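Local coordinates for KaiC-like domain-containing protein (Pyrococcus horikoshii, PDB 2EKD), which is of unknown function but, as a KaiC-like member of the P-loop NTPase clan, may be related to nucleotide-binding ATPases, at residues Pro42-Asp47 / Val114-Leu119. Residues are numbered along the deposited sequence; the frame is centred on the assembly and turned at random.
Sequences PIVVDD and VINPVL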
loop_
_atom_site.group_PDB
_atom_site.type_symbol
_atom_site.label_atom_id
_atom_site.label_comp_id
_atom_site.label_asym_id
_atom_site.label_seq_id
_atom_site.Cartn_x
_atom_site.Cartn_y
_atom_site.Cartn_z
ATOM N N PRO F 42 24.563 33.496 20.375
ATOM C CA PRO F 42 23.198 33.670 20.883
ATOM C C PRO F 42 22.275 32.578 20.327
ATOM O O PRO F 42 22.317 32.273 19.133
ATOM C CB PRO F 42 22.812 35.060 20.367
ATOM C CG PRO F 42 24.136 35.774 20.294
ATOM C CD PRO F 42 25.034 34.718 19.700
ATOM N N ILE F 43 21.447 32.003 21.197
ATOM C CA ILE F 43 20.505 30.955 20.808
ATOM C C ILE F 43 19.081 31.494 20.660
ATOM O O ILE F 43 18.579 32.180 21.544
ATOM C CB ILE F 43 20.439 29.827 21.864
ATOM C CG1 ILE F 43 21.794 29.119 21.994
ATOM C CG2 ILE F 43 19.335 28.838 21.490
ATOM C CD1 ILE F 43 22.181 28.283 20.797
ATOM N N VAL F 44 18.435 31.178 19.544
ATOM C CA VAL F 44 17.053 31.581 19.317
ATOM C C VAL F 44 16.291 30.353 18.827
ATOM O O VAL F 44 16.623 29.763 17.794
ATOM C CB VAL F 44 16.925 32.702 18.273
ATOM C CG1 VAL F 44 15.451 33.004 18.016
ATOM C CG2 VAL F 44 17.620 33.956 18.774
ATOM N N VAL F 45 15.271 29.970 19.583
ATOM C CA VAL F 45 14.463 28.808 19.257
ATOM C C VAL F 45 13.122 29.175 18.613
ATOM O O VAL F 45 12.406 30.053 19.094
ATOM C CB VAL F 45 14.172 27.975 20.534
ATOM C CG1 VAL F 45 13.270 26.794 20.201
ATOM C CG2 VAL F 45 15.478 27.498 21.164
ATOM N N ASP F 46 12.801 28.517 17.506
ATOM C CA ASP F 46 11.515 28.727 16.854
ATOM C C ASP F 46 10.685 27.544 17.353
ATOM O O ASP F 46 10.907 26.395 16.959
ATOM C CB ASP F 46 11.650 28.702 15.331
ATOM C CG ASP F 46 12.364 29.927 14.795
ATOM O OD1 ASP F 46 12.153 31.023 15.354
ATOM O OD2 ASP F 46 13.123 29.807 13.812
ATOM N N ASP F 47 9.753 27.838 18.248
ATOM C CA ASP F 47 8.916 26.822 18.866
ATOM C C ASP F 47 7.563 26.650 18.180
ATOM O O ASP F 47 6.647 27.461 18.350
ATOM C CB ASP F 47 8.748 27.174 20.345
ATOM C CG ASP F 47 7.867 26.204 21.086
ATOM O OD1 ASP F 47 7.619 25.091 20.573
ATOM O OD2 ASP F 47 7.435 26.559 22.202
ATOM N N VAL F 114 23.267 33.783 14.899
ATOM C CA VAL F 114 22.664 33.062 16.015
ATOM C C VAL F 114 22.439 31.599 15.645
ATOM O O VAL F 114 22.266 31.270 14.471
ATOM C CB VAL F 114 21.285 33.673 16.426
ATOM C CG1 VAL F 114 21.423 35.167 16.707
ATOM C CG2 VAL F 114 20.265 33.444 15.336
ATOM N N ILE F 115 22.471 30.722 16.643
ATOM C CA ILE F 115 22.204 29.307 16.413
ATOM C C ILE F 115 20.686 29.274 16.537
ATOM O O ILE F 115 20.129 29.714 17.546
ATOM C CB ILE F 115 22.875 28.417 17.482
ATOM C CG1 ILE F 115 24.400 28.574 17.394
ATOM C CG2 ILE F 115 22.484 26.957 17.277
ATOM C CD1 ILE F 115 24.972 28.325 16.008
ATOM N N ASN F 116 20.027 28.766 15.501
ATOM C CA ASN F 116 18.569 28.764 15.435
ATOM C C ASN F 116 17.894 27.391 15.371
ATOM O O ASN F 116 17.626 26.873 14.289
ATOM C CB ASN F 116 18.159 29.604 14.213
ATOM C CG ASN F 116 16.660 29.780 14.081
ATOM O OD1 ASN F 116 16.168 30.111 13.002
ATOM N ND2 ASN F 116 15.925 29.578 15.176
ATOM N N PRO F 117 17.621 26.778 16.532
ATOM C CA PRO F 117 16.965 25.468 16.515
ATOM C C PRO F 117 15.477 25.664 16.245
ATOM O O PRO F 117 14.823 26.451 16.924
ATOM C CB PRO F 117 17.208 24.934 17.929
ATOM C CG PRO F 117 18.468 25.664 18.366
ATOM C CD PRO F 117 18.199 27.051 17.859
ATOM N N VAL F 118 14.956 24.964 15.245
ATOM C CA VAL F 118 13.538 25.037 14.895
ATOM C C VAL F 118 12.936 23.687 15.270
ATOM O O VAL F 118 13.348 22.652 14.745
ATOM C CB VAL F 118 13.341 25.279 13.388
ATOM C CG1 VAL F 118 11.857 25.360 13.061
ATOM C CG2 VAL F 118 14.044 26.568 12.973
ATOM N N LEU F 119 11.960 23.700 16.173
ATOM C CA LEU F 119 11.342 22.469 16.640
ATOM C C LEU F 119 9.869 22.310 16.260
ATOM O O LEU F 119 9.108 23.282 16.228
ATOM C CB LEU F 119 11.477 22.383 18.165
ATOM C CG LEU F 119 12.835 22.728 18.799
ATOM C CD1 LEU F 119 12.713 22.676 20.322
ATOM C CD2 LEU F 119 13.908 21.761 18.318
#
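The carboxamide of N116 and the carboxylate of D46 stand almost perpendicular, their planes 87° apart, on the face of the sheet they share with V118. OD2 of D46 lies close to the amide plane, beyond its outer end and between ND2 and OD1; its approach to the acceptor OD1 of N116, 3.2 Å, may help explain why the ND2 bond to OD2 is weak. ND2 also gives a short hydrogen bond of 2.7 Å to O of V44, from above the carbonyl plane. CG of N116 lies anti to the backbone N (chi1 -175°), which brings the amide across to that carbonyl. Asparagine suits this place because P117 has no N-H to offer V44 O; proline is tolerated since N116 supplies the donor, and its CD sits 3.1 Å from that oxygen. Shortened to an alanine here, the side chain would probably leave V44 O without an N-H and D46 OD2 without its weak partner. CG2 of V118 lies 3.5 Å from OD2, while OD1 has a weak hydrogen bond with the hydroxyl of Y102. On either side of the missing rung the ladder continues: I115 N donates to P42 O and V44 N to I115 O before it, D46 N to P117 O and L119 N to D46 O after it. The strands, 16° from parallel, are neighbours in the parallel part of a mixed central sheet, an alpha/beta fold consistent with the P-loop NTPase clan. Helix 29-37 packs over I43, I115, P117 and L119 on the other face, where apolar side chains, among them beta-branched I43 and V45, suit a buried layer. There CD1 of I43 presses on CB of I115 at 3.4 Å, tighter than usual, and CG1 of V45 meets CD1 of L119 at 4.2 Å.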